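Local coordinates for protein prolyl endopeptidase (Myxococcus xanthus, PDB 2BKL) that probably hydrolyses oligopeptides after proline and, far less readily, after alanine, as a serine peptidase of the prolyl oligopeptidase family with a beta-propeller domain, at residues A[82-87]-A[104-109]; A[96-101]-A[152-157]. All blocks are in the same frame, centred on the assembly; numbering follows the deposited sequence.

Contact 1. Residues A[82-87]-A[104-109]; sequences FFYVRT and GQEKVL
Glu106 OE1 accepts from Tyr84 OH at 2.5 Å and from two nitrogens of Arg86, linking strand 81-87 to the residues that lead into strand 107-110. Both belong to one four-stranded antiparallel blade of the N-terminal beta-propeller, with strand 95-100 lying between them, so side chains alone bridge the gap. Arg86 meets the carboxylate side-on: its NE and NH2 each lie 3.0 Å from Glu106 OE1, which sits in the guanidinium plane, while a weak bond runs from NE to OE2. The guanidinium and carboxylate planes are turned 59° apart. Tyr84 OH comes to the anti side of OE1, 23° out of the carboxylate plane, and the Arg86 nitrogens take the syn side. Arg99 of the middle strand adds a salt bridge to the same oxygen and donates through NE to Tyr84 OH. A glutamine in place of Glu106 would probably leave Arg86 and Arg99 without their shared counter-charge and weaken the tie to the tyrosine hydroxyl. On the other face of the blade, Phe83 and Leu109 meet in apolar packing; with Leu109 CG anti to the backbone nitrogen (chi1 -173°), the branch ends with CD2 at the ring edge, 4.2 Å from Phe83 CE2.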
ATOM      1  N   PHE A  82     -14.006 -16.714  17.119  1.00  9.29           N
ATOM      2  CA  PHE A  82     -13.084 -16.492  16.046  1.00  9.52           C
ATOM      3  C   PHE A  82     -13.767 -15.673  14.983  1.00  6.93           C
ATOM      4  O   PHE A  82     -14.927 -15.935  14.654  1.00  8.46           O
ATOM      5  CB  PHE A  82     -12.654 -17.829  15.422  1.00 11.40           C
ATOM      6  CG  PHE A  82     -11.763 -18.651  16.287  1.00 14.52           C
ATOM      7  CD1 PHE A  82     -12.271 -19.316  17.384  1.00 15.49           C
ATOM      8  CD2 PHE A  82     -10.427 -18.816  15.963  1.00 17.26           C
ATOM      9  CE1 PHE A  82     -11.447 -20.111  18.187  1.00 18.20           C
ATOM     10  CE2 PHE A  82      -9.609 -19.615  16.751  1.00 19.94           C
ATOM     11  CZ  PHE A  82     -10.126 -20.244  17.868  1.00 18.24           C
ATOM     12  N   PHE A  83     -13.045 -14.715  14.428  1.00  6.93           N
ATOM     13  CA  PHE A  83     -13.556 -13.795  13.424  1.00  6.59           C
ATOM     14  C   PHE A  83     -12.574 -13.743  12.277  1.00  7.65           C
ATOM     15  O   PHE A  83     -11.369 -13.597  12.490  1.00  8.32           O
ATOM     16  CB  PHE A  83     -13.703 -12.380  13.994  1.00  6.46           C
ATOM     17  CG  PHE A  83     -14.677 -12.282  15.129  1.00  7.23           C
ATOM     18  CD1 PHE A  83     -14.335 -12.685  16.407  1.00  6.83           C
ATOM     19  CD2 PHE A  83     -15.967 -11.844  14.917  1.00  7.83           C
ATOM     20  CE1 PHE A  83     -15.261 -12.621  17.444  1.00  8.49           C
ATOM     21  CE2 PHE A  83     -16.876 -11.775  15.969  1.00  7.59           C
ATOM     22  CZ  PHE A  83     -16.517 -12.156  17.197  1.00  8.47           C
ATOM     23  N   TYR A  84     -13.045 -13.847  11.046  1.00  6.70           N
ATOM     24  CA  TYR A  84     -12.154 -14.007   9.908  1.00  7.45           C
ATOM     25  C   TYR A  84     -12.921 -13.760   8.619  1.00  7.50           C
ATOM     26  O   TYR A  84     -14.148 -13.937   8.567  1.00  8.00           O
ATOM     27  CB  TYR A  84     -11.498 -15.422   9.916  1.00  9.21           C
ATOM     28  CG  TYR A  84     -12.543 -16.500  10.065  1.00  9.27           C
ATOM     29  CD1 TYR A  84     -12.960 -16.899  11.317  1.00 11.31           C
ATOM     30  CD2 TYR A  84     -13.181 -17.045   8.955  1.00 11.70           C
ATOM     31  CE1 TYR A  84     -13.947 -17.823  11.481  1.00 13.33           C
ATOM     32  CE2 TYR A  84     -14.174 -17.983   9.115  1.00 10.95           C
ATOM     33  CZ  TYR A  84     -14.561 -18.358  10.379  1.00 12.44           C
ATOM     34  OH  TYR A  84     -15.546 -19.287  10.588  1.00 14.16           O
ATOM     35  N   VAL A  85     -12.206 -13.307   7.610  1.00  8.41           N
ATOM     36  CA  VAL A  85     -12.777 -13.049   6.307  1.00  9.07           C
ATOM     37  C   VAL A  85     -12.563 -14.241   5.369  1.00 10.10           C
ATOM     38  O   VAL A  85     -11.493 -14.858   5.369  1.00 11.43           O
ATOM     39  CB  VAL A  85     -12.166 -11.771   5.749  1.00 11.50           C
ATOM     40  CG1 VAL A  85     -12.534 -11.561   4.312  1.00 14.97           C
ATOM     41  CG2 VAL A  85     -12.636 -10.572   6.583  1.00 14.22           C
ATOM     42  N   ARG A  86     -13.570 -14.555   4.552  1.00  7.57           N
ATOM     43  CA  ARG A  86     -13.443 -15.545   3.496  1.00  8.51           C
ATOM     44  C   ARG A  86     -13.727 -14.922   2.151  1.00  8.96           C
ATOM     45  O   ARG A  86     -14.530 -14.006   2.039  1.00  8.59           O
ATOM     46  CB  ARG A  86     -14.457 -16.675   3.651  1.00  9.62           C
ATOM     47  CG  ARG A  86     -14.256 -17.613   4.845  1.00  9.45           C
ATOM     48  CD  ARG A  86     -15.177 -18.823   4.784  1.00 10.78           C
ATOM     49  NE  ARG A  86     -15.060 -19.761   5.895  1.00 11.44           N
ATOM     50  CZ  ARG A  86     -14.171 -20.738   5.977  1.00 15.10           C
ATOM     51  NH1 ARG A  86     -13.259 -20.901   5.033  1.00 17.19           N
ATOM     52  NH2 ARG A  86     -14.169 -21.537   7.039  1.00 15.81           N
ATOM     53  N   THR A  87     -13.092 -15.448   1.115  1.00  9.77           N
ATOM     54  CA  THR A  87     -13.618 -15.273  -0.225  1.00  9.98           C
ATOM     55  C   THR A  87     -14.245 -16.587  -0.670  1.00  9.71           C
ATOM     56  O   THR A  87     -13.840 -17.668  -0.253  1.00  9.61           O
ATOM     57  CB  THR A  87     -12.549 -14.872  -1.248  1.00 11.23           C
ATOM     58  OG1 THR A  87     -11.514 -15.876  -1.326  1.00 10.79           O
ATOM     59  CG2 THR A  87     -11.858 -13.562  -0.868  1.00 10.41           C
ATOM     60  N   GLY A 104     -16.922 -24.571  16.043  1.00 26.86           N
ATOM     61  CA  GLY A 104     -18.327 -24.194  16.020  1.00 23.22           C
ATOM     62  C   GLY A 104     -18.766 -23.853  14.596  1.00 21.32           C
ATOM     63  O   GLY A 104     -17.939 -23.557  13.731  1.00 19.95           O
ATOM     64  N   GLN A 105     -20.065 -23.906  14.339  1.00 21.43           N
ATOM     65  CA  GLN A 105     -20.559 -23.585  12.993  1.00 21.91           C
ATOM     66  C   GLN A 105     -20.453 -22.084  12.757  1.00 18.26           C
ATOM     67  O   GLN A 105     -20.862 -21.275  13.585  1.00 17.41           O
ATOM     68  CB  GLN A 105     -22.006 -24.031  12.756  1.00 24.33           C
ATOM     69  CG  GLN A 105     -22.185 -25.183  11.716  1.00 27.39           C
ATOM     70  CD  GLN A 105     -21.578 -24.933  10.323  1.00 27.71           C
ATOM     71  OE1 GLN A 105     -22.154 -24.225   9.513  1.00 27.71           O
ATOM     72  NE2 GLN A 105     -20.405 -25.503  10.074  1.00 28.03           N
ATOM     73  N   GLU A 106     -19.911 -21.739  11.608  1.00 17.42           N
ATOM     74  CA  GLU A 106     -19.671 -20.355  11.294  1.00 15.83           C
ATOM     75  C   GLU A 106     -20.923 -19.686  10.751  1.00 13.73           C
ATOM     76  O   GLU A 106     -21.812 -20.324  10.162  1.00 13.84           O
ATOM     77  CB  GLU A 106     -18.512 -20.210  10.325  1.00 17.02           C
ATOM     78  CG  GLU A 106     -18.753 -20.805   8.965  1.00 16.96           C
ATOM     79  CD  GLU A 106     -17.604 -20.555   8.033  1.00 16.96           C
ATOM     80  OE1 GLU A 106     -16.474 -20.373   8.518  1.00 15.42           O
ATOM     81  OE2 GLU A 106     -17.838 -20.554   6.817  1.00 20.48           O
ATOM     82  N   LYS A 107     -20.966 -18.379  10.956  1.00 11.40           N
ATOM     83  CA  LYS A 107     -22.066 -17.536  10.546  1.00 11.65           C
ATOM     84  C   LYS A 107     -21.539 -16.278   9.867  1.00 10.60           C
ATOM     85  O   LYS A 107     -20.521 -15.705  10.276  1.00  8.76           O
ATOM     86  CB  LYS A 107     -22.900 -17.161  11.764  1.00 16.15           C
ATOM     87  CG  LYS A 107     -23.719 -18.367  12.300  1.00 22.55           C
ATOM     88  CD  LYS A 107     -24.383 -18.094  13.651  1.00 23.41           C
ATOM     89  CE  LYS A 107     -24.318 -19.320  14.601  1.00 25.74           C
ATOM     90  NZ  LYS A 107     -23.573 -19.000  15.869  1.00 25.51           N
ATOM     91  N   VAL A 108     -22.230 -15.843   8.829  1.00  9.61           N
ATOM     92  CA  VAL A 108     -21.927 -14.583   8.184  1.00  9.22           C
ATOM     93  C   VAL A 108     -22.246 -13.455   9.149  1.00  9.05           C
ATOM     94  O   VAL A 108     -23.316 -13.440   9.757  1.00 11.77           O
ATOM     95  CB  VAL A 108     -22.793 -14.391   6.925  1.00  9.44           C
ATOM     96  CG1 VAL A 108     -22.636 -12.974   6.371  1.00  9.37           C
ATOM     97  CG2 VAL A 108     -22.450 -15.410   5.879  1.00 10.94           C
ATOM     98  N   LEU A 109     -21.321 -12.514   9.289  1.00  7.57           N
ATOM     99  CA  LEU A 109     -21.509 -11.342  10.160  1.00  7.97           C
ATOM    100  C   LEU A 109     -21.685 -10.091   9.313  1.00  9.80           C
ATOM    101  O   LEU A 109     -22.652  -9.342   9.481  1.00 10.04           O
ATOM    102  CB  LEU A 109     -20.292 -11.137  11.066  1.00  8.68           C
ATOM    103  CG  LEU A 109     -20.450 -10.046  12.139  1.00 10.75           C
ATOM    104  CD1 LEU A 109     -21.644 -10.261  13.052  1.00 10.25           C
ATOM    105  CD2 LEU A 109     -19.180  -9.978  12.958  1.00 11.27           C
TER

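Contact 2. Residues A[96-101]-A[152-157]; sequences LYWRQG and IDVDSG
Two neighbouring blades of the propeller meet where Trp98, on strand 95-100, receives Val154, at the turn that follows strand 148-153. Val154 CG1 sits over one face of the indole, 3.5 Å from the centroid of the five-membered ring and 14° off its normal, a CH-pi contact. Its nearest ring atom is Trp98 CE2, at 3.4 Å from CG1. The methyl is carried there with CG1 anti to the Val154 backbone nitrogen (chi1 173°). In a beta-propeller, adjacent blades pack face to face, and here the valine comes from just past the end of strand 148-153, the outermost of its sheet, onto a strand inside the blade that precedes it in the chain. A water gives the indole a polar link as well: it accepts from Trp98 NE1 at 3.1 Å and donates to Val154 O at 2.6 Å. The turn is shaped by an Asx motif in which Asp153 OD2 accepts from Ser156 N at 3.1 Å and from Ser156 OG at 2.6 Å, the two donors arriving from opposite faces of the carboxylate plane. Further out, Asp155 OD1 lies obliquely to the indole, 4.2 Å from Trp98 CH2, and its salt bridge is with Arg81, which also binds Gln100 OE1.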
ATOM      1  N   LEU A  96     -17.067 -11.256   6.118  1.00  7.18           N
ATOM      2  CA  LEU A  96     -16.622 -11.460   7.497  1.00  6.42           C
ATOM      3  C   LEU A  96     -17.534 -12.479   8.186  1.00  7.34           C
ATOM      4  O   LEU A  96     -18.740 -12.309   8.199  1.00  7.34           O
ATOM      5  CB  LEU A  96     -16.656 -10.134   8.262  1.00  8.08           C
ATOM      6  CG  LEU A  96     -16.181 -10.231   9.707  1.00  8.65           C
ATOM      7  CD1 LEU A  96     -14.755 -10.684   9.818  1.00 11.77           C
ATOM      8  CD2 LEU A  96     -16.324  -8.888  10.440  1.00  9.61           C
ATOM      9  N   TYR A  97     -16.940 -13.562   8.680  1.00  6.97           N
ATOM     10  CA  TYR A  97     -17.582 -14.634   9.416  1.00  7.41           C
ATOM     11  C   TYR A  97     -17.147 -14.656  10.865  1.00  7.36           C
ATOM     12  O   TYR A  97     -16.079 -14.149  11.223  1.00  7.23           O
ATOM     13  CB  TYR A  97     -17.147 -15.979   8.808  1.00  7.67           C
ATOM     14  CG  TYR A  97     -17.801 -16.287   7.492  1.00  8.22           C
ATOM     15  CD1 TYR A  97     -17.295 -15.793   6.317  1.00  9.47           C
ATOM     16  CD2 TYR A  97     -18.942 -17.082   7.440  1.00 12.49           C
ATOM     17  CE1 TYR A  97     -17.906 -16.080   5.107  1.00 10.25           C
ATOM     18  CE2 TYR A  97     -19.563 -17.360   6.232  1.00 11.54           C
ATOM     19  CZ  TYR A  97     -19.021 -16.856   5.079  1.00 11.42           C
ATOM     20  OH  TYR A  97     -19.640 -17.128   3.878  1.00 15.76           O
ATOM     21  N   TRP A  98     -17.935 -15.314  11.698  1.00  6.47           N
ATOM     22  CA  TRP A  98     -17.528 -15.661  13.040  1.00  7.93           C
ATOM     23  C   TRP A  98     -17.997 -17.060  13.412  1.00  9.09           C
ATOM     24  O   TRP A  98     -18.918 -17.618  12.801  1.00 10.00           O
ATOM     25  CB  TRP A  98     -18.016 -14.632  14.081  1.00  8.14           C
ATOM     26  CG  TRP A  98     -19.472 -14.738  14.409  1.00  8.95           C
ATOM     27  CD1 TRP A  98     -20.511 -14.273  13.666  1.00 10.83           C
ATOM     28  CD2 TRP A  98     -20.049 -15.316  15.579  1.00  8.62           C
ATOM     29  NE1 TRP A  98     -21.702 -14.560  14.277  1.00 11.91           N
ATOM     30  CE2 TRP A  98     -21.449 -15.180  15.468  1.00  9.63           C
ATOM     31  CE3 TRP A  98     -19.531 -15.936  16.712  1.00  9.14           C
ATOM     32  CZ2 TRP A  98     -22.326 -15.644  16.448  1.00 11.69           C
ATOM     33  CZ3 TRP A  98     -20.409 -16.395  17.691  1.00 10.86           C
ATOM     34  CH2 TRP A  98     -21.783 -16.240  17.551  1.00 11.19           C
ATOM     35  N   ARG A  99     -17.342 -17.624  14.420  1.00  8.81           N
ATOM     36  CA  ARG A  99     -17.780 -18.864  15.015  1.00 10.68           C
ATOM     37  C   ARG A  99     -17.430 -18.904  16.485  1.00 11.27           C
ATOM     38  O   ARG A  99     -16.472 -18.237  16.952  1.00  9.80           O
ATOM     39  CB  ARG A  99     -17.177 -20.070  14.304  1.00 12.49           C
ATOM     40  CG  ARG A  99     -15.678 -20.172  14.380  1.00 13.80           C
ATOM     41  CD  ARG A  99     -15.128 -21.492  13.832  1.00 17.29           C
ATOM     42  NE  ARG A  99     -15.242 -21.554  12.389  1.00 18.57           N
ATOM     43  CZ  ARG A  99     -15.074 -22.647  11.664  1.00 22.02           C
ATOM     44  NH1 ARG A  99     -14.792 -23.803  12.246  1.00 24.25           N
ATOM     45  NH2 ARG A  99     -15.204 -22.585  10.341  1.00 22.24           N
ATOM     46  N   GLN A 100     -18.206 -19.696  17.215  1.00 12.97           N
ATOM     47  CA  GLN A 100     -17.975 -19.922  18.622  1.00 16.57           C
ATOM     48  C   GLN A 100     -17.100 -21.149  18.779  1.00 18.52           C
ATOM     49  O   GLN A 100     -17.526 -22.271  18.473  1.00 20.43           O
ATOM     50  CB  GLN A 100     -19.301 -20.148  19.325  1.00 14.56           C
ATOM     51  CG  GLN A 100     -19.136 -20.281  20.836  1.00 16.52           C
ATOM     52  CD  GLN A 100     -19.008 -18.921  21.485  1.00 13.70           C
ATOM     53  OE1 GLN A 100     -19.842 -18.065  21.258  1.00 15.32           O
ATOM     54  NE2 GLN A 100     -17.951 -18.719  22.266  1.00 16.69           N
ATOM     55  N   GLY A 101     -15.889 -20.958  19.270  1.00 19.49           N
ATOM     56  CA  GLY A 101     -14.937 -22.044  19.401  1.00 21.53           C
ATOM     57  C   GLY A 101     -14.311 -22.450  18.081  1.00 24.06           C
ATOM     58  O   GLY A 101     -14.752 -22.066  16.991  1.00 22.54           O
ATOM     59  N   ILE A 152     -21.792  -3.454  14.861  1.00  6.20           N
ATOM     60  CA  ILE A 152     -22.743  -4.539  14.778  1.00  6.33           C
ATOM     61  C   ILE A 152     -22.675  -5.373  16.039  1.00  7.18           C
ATOM     62  O   ILE A 152     -21.581  -5.643  16.563  1.00  6.38           O
ATOM     63  CB  ILE A 152     -22.523  -5.419  13.511  1.00  8.01           C
ATOM     64  CG1 ILE A 152     -23.602  -6.489  13.404  1.00  8.33           C
ATOM     65  CG2 ILE A 152     -21.105  -6.000  13.454  1.00  9.27           C
ATOM     66  CD1 ILE A 152     -23.662  -7.215  12.054  1.00  6.98           C
ATOM     67  N   ASP A 153     -23.838  -5.794  16.514  1.00  5.66           N
ATOM     68  CA  ASP A 153     -23.949  -6.742  17.608  1.00  7.22           C
ATOM     69  C   ASP A 153     -23.830  -8.156  17.038  1.00  6.68           C
ATOM     70  O   ASP A 153     -24.606  -8.544  16.185  1.00  8.91           O
ATOM     71  CB  ASP A 153     -25.294  -6.548  18.301  1.00  7.59           C
ATOM     72  CG  ASP A 153     -25.496  -7.498  19.440  1.00  8.99           C
ATOM     73  OD1 ASP A 153     -24.897  -7.263  20.517  1.00  9.91           O
ATOM     74  OD2 ASP A 153     -26.204  -8.534  19.316  1.00  9.89           O
ATOM     75  N   VAL A 154     -22.840  -8.920  17.508  1.00  6.86           N
ATOM     76  CA  VAL A 154     -22.513 -10.204  16.904  1.00  6.89           C
ATOM     77  C   VAL A 154     -23.631 -11.237  17.076  1.00  6.96           C
ATOM     78  O   VAL A 154     -24.011 -11.892  16.110  1.00  8.57           O
ATOM     79  CB  VAL A 154     -21.149 -10.731  17.469  1.00  7.51           C
ATOM     80  CG1 VAL A 154     -20.839 -12.156  16.986  1.00  9.44           C
ATOM     81  CG2 VAL A 154     -20.031  -9.794  17.060  1.00  7.08           C
ATOM     82  N   ASP A 155     -24.177 -11.341  18.277  1.00 10.29           N
ATOM     83  CA  ASP A 155     -25.157 -12.380  18.565  1.00 10.92           C
ATOM     84  C   ASP A 155     -26.428 -12.203  17.730  1.00 10.66           C
ATOM     85  O   ASP A 155     -26.958 -13.156  17.204  1.00 11.48           O
ATOM     86  CB  ASP A 155     -25.547 -12.369  20.037  1.00 14.18           C
ATOM     87  CG  ASP A 155     -24.502 -13.003  20.933  1.00 16.35           C
ATOM     88  OD1 ASP A 155     -23.677 -13.798  20.451  1.00 20.05           O
ATOM     89  OD2 ASP A 155     -24.466 -12.766  22.157  1.00 21.00           O
ATOM     90  N   SER A 156     -26.858 -10.957  17.571  1.00  9.20           N
ATOM     91  CA  SER A 156     -28.126 -10.632  16.904  1.00  9.11           C
ATOM     92  C   SER A 156     -27.996 -10.216  15.464  1.00  7.72           C
ATOM     93  O   SER A 156     -28.985 -10.241  14.727  1.00  8.81           O
ATOM     94  CB  SER A 156     -28.805  -9.490  17.673  1.00  8.15           C
ATOM     95  OG  SER A 156     -28.133  -8.244  17.530  1.00  8.94           O
ATOM     96  N   GLY A 157     -26.792  -9.789  15.068  1.00  7.28           N
ATOM     97  CA  GLY A 157     -26.562  -9.184  13.769  1.00  8.33           C
ATOM     98  C   GLY A 157     -27.147  -7.793  13.573  1.00  7.03           C
ATOM     99  O   GLY A 157     -27.148  -7.283  12.452  1.00  8.00           O
TER
HETATM  100  O   HOH W   1     -24.462 -13.219  13.880  1.00 30.55           O

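Contact 1 stays within one propeller blade, whereas contact 2 joins that blade to the next. They share the sheet through strand 95-100, the neighbour of both 81-87 and 107-110, and their centres are 8 Å apart. Backbone pairing ties them: Leu109 N lies 2.8 Å from Leu96 O, and Tyr97 N 2.8 Å from Tyr84 O, both probable hydrogen bonds. In contact 1 the charged pair on one face of the blade is partly exposed, while its tyrosine and apolar pair are buried; contact 2 relies on apolar and water-mediated contacts on the other face, with Trp98 and Val154 buried and Asp155 exposed. Phe83 of contact 1 also touches Val154, joining the apolar parts of both.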